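Local coordinates for protein short-chain dehydrogenase/reductase SDR (Paraburkholderia phymatum, PDB 5VA8) that binds NADP and is probably an NADP-dependent oxidoreductase of the short-chain dehydrogenase/reductase family, assembled from four copies of the chain, at residues A[153-156]-A[161-164]. Residues are numbered along the deposited sequence; the frame is centred on the assembly and turned at random.
Sequences APID and SNGA. With TCE (3,3',3''-phosphanetriyltripropanoic acid), chain F.
Asn162 turns its CG anti to its own carbonyl carbon (chi1 -61°), and the small chi2 of -19° aims the amide at the backbone of Ile155. Both residues belong to a Rossmann-fold subunit: Ile155 lies in the loop after strand 141-146, and Asn162 in the first turn of helix 159-179. The amide makes two hydrogen bonds to the backbone of one residue. Ile155 N donates to Asn162 OD1 at 2.9 Å, nearly straight at 166°. Asn162 ND2 donates in return to Ile155 O at 3.0 Å. That acceptor lies close to the amide plane of Asn162, whereas ND2 is tilted from the carbonyl plane of Ile155. The paired bonds fix the amide flip and tie the loop to the helix. Pro154 adds a van der Waals contact, its CB 3.4 Å from Asn162 ND2. Pro154 also packs on Gly174 of the second subunit and Pro264 of the third.

Ile155 and Ser161 also line the pocket of the bound phosphine tricarboxylate. The side chain of Ile155 is also about 6 Å from the bound NADP. Ile155 is extended at chi2, and its CD1 lies 3.8 Å from TCE C2. Arg165 and Ser150 hydrogen-bond to Ser161 OG, and Arg165 binds the ligand as well, probably helping to balance its negative charge. Ser161 OG donates to TCE O15 at 2.6 Å.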
loop_
_atom_site.group_PDB
_atom_site.type_symbol
_atom_site.label_atom_id
_atom_site.label_comp_id
_atom_site.label_asym_id
_atom_site.label_seq_id
_atom_site.Cartn_x
_atom_site.Cartn_y
_atom_site.Cartn_z
ATOM N N ALA A 153 1.283 -1.328 -9.956
ATOM C CA ALA A 153 2.481 -2.053 -10.336
ATOM C C ALA A 153 2.884 -1.538 -11.706
ATOM O O ALA A 153 2.060 -1.540 -12.633
ATOM C CB ALA A 153 2.244 -3.565 -10.363
ATOM N N PRO A 154 4.121 -1.074 -11.877
ATOM C CA PRO A 154 4.499 -0.477 -13.159
ATOM C C PRO A 154 4.402 -1.486 -14.288
ATOM O O PRO A 154 4.730 -2.666 -14.131
ATOM C CB PRO A 154 5.949 -0.032 -12.929
ATOM C CG PRO A 154 6.449 -0.945 -11.826
ATOM C CD PRO A 154 5.249 -1.106 -10.928
ATOM N N ILE A 155 3.947 -1.005 -15.436
ATOM C CA ILE A 155 3.868 -1.814 -16.642
ATOM C C ILE A 155 5.145 -1.568 -17.431
ATOM O O ILE A 155 5.522 -0.413 -17.653
ATOM C CB ILE A 155 2.617 -1.449 -17.455
ATOM C CG1 ILE A 155 1.350 -1.772 -16.654
ATOM C CG2 ILE A 155 2.620 -2.151 -18.814
ATOM C CD1 ILE A 155 0.076 -1.316 -17.322
ATOM N N ASP A 156 5.824 -2.656 -17.818
ATOM C CA ASP A 156 7.171 -2.605 -18.383
ATOM C C ASP A 156 7.355 -1.498 -19.421
ATOM O O ASP A 156 8.200 -0.610 -19.258
ATOM C CB ASP A 156 7.497 -3.979 -18.986
ATOM C CG ASP A 156 8.857 -4.028 -19.681
ATOM O OD1 ASP A 156 9.707 -3.138 -19.458
ATOM O OD2 ASP A 156 9.076 -4.980 -20.466
ATOM N N SER A 161 2.808 6.086 -18.590
ATOM C CA SER A 161 1.605 5.882 -17.791
ATOM C C SER A 161 1.955 5.679 -16.322
ATOM O O SER A 161 1.326 6.278 -15.437
ATOM C CB SER A 161 0.827 4.669 -18.313
ATOM O OG SER A 161 -0.271 4.361 -17.459
ATOM N N ASN A 162 2.954 4.830 -16.063
ATOM C CA ASN A 162 3.437 4.597 -14.706
ATOM C C ASN A 162 3.660 5.915 -13.992
ATOM O O ASN A 162 3.286 6.082 -12.827
ATOM C CB ASN A 162 4.757 3.812 -14.737
ATOM C CG ASN A 162 4.624 2.438 -15.388
ATOM O OD1 ASN A 162 3.523 1.896 -15.521
ATOM N ND2 ASN A 162 5.760 1.866 -15.790
ATOM N N GLY A 163 4.262 6.870 -14.688
ATOM C CA GLY A 163 4.474 8.188 -14.133
ATOM C C GLY A 163 3.239 9.071 -14.112
ATOM O O GLY A 163 2.813 9.504 -13.037
ATOM N N ALA A 164 2.655 9.365 -15.279
ATOM C CA ALA A 164 1.610 10.388 -15.320
ATOM C C ALA A 164 0.406 9.999 -14.479
ATOM O O ALA A 164 -0.161 10.839 -13.767
ATOM C CB ALA A 164 1.192 10.656 -16.768
HETATM O O16 TCE F . -1.811 3.621 -20.104
HETATM C C14 TCE F . -2.035 2.519 -19.534
HETATM O O15 TCE F . -1.607 2.305 -18.375
HETATM C C5 TCE F . -2.809 1.430 -20.275
HETATM C C2 TCE F . -2.641 0.118 -19.514
HETATM P P TCE F . -3.803 -1.146 -20.221
HETATM C C3 TCE F . -3.825 -1.093 -22.063
HETATM C C6 TCE F . -2.419 -1.547 -22.430
HETATM C C8 TCE F . -2.282 -1.422 -23.933
HETATM O O10 TCE F . -1.876 -2.419 -24.574
HETATM O O9 TCE F . -2.580 -0.342 -24.513
HETATM C C1 TCE F . -3.334 -2.809 -19.583
HETATM C C4 TCE F . -3.442 -2.762 -18.063
HETATM C C11 TCE F . -2.977 -4.107 -17.536
HETATM O O12 TCE F . -3.030 -4.375 -16.306
HETATM O O13 TCE F . -2.540 -4.953 -18.362
#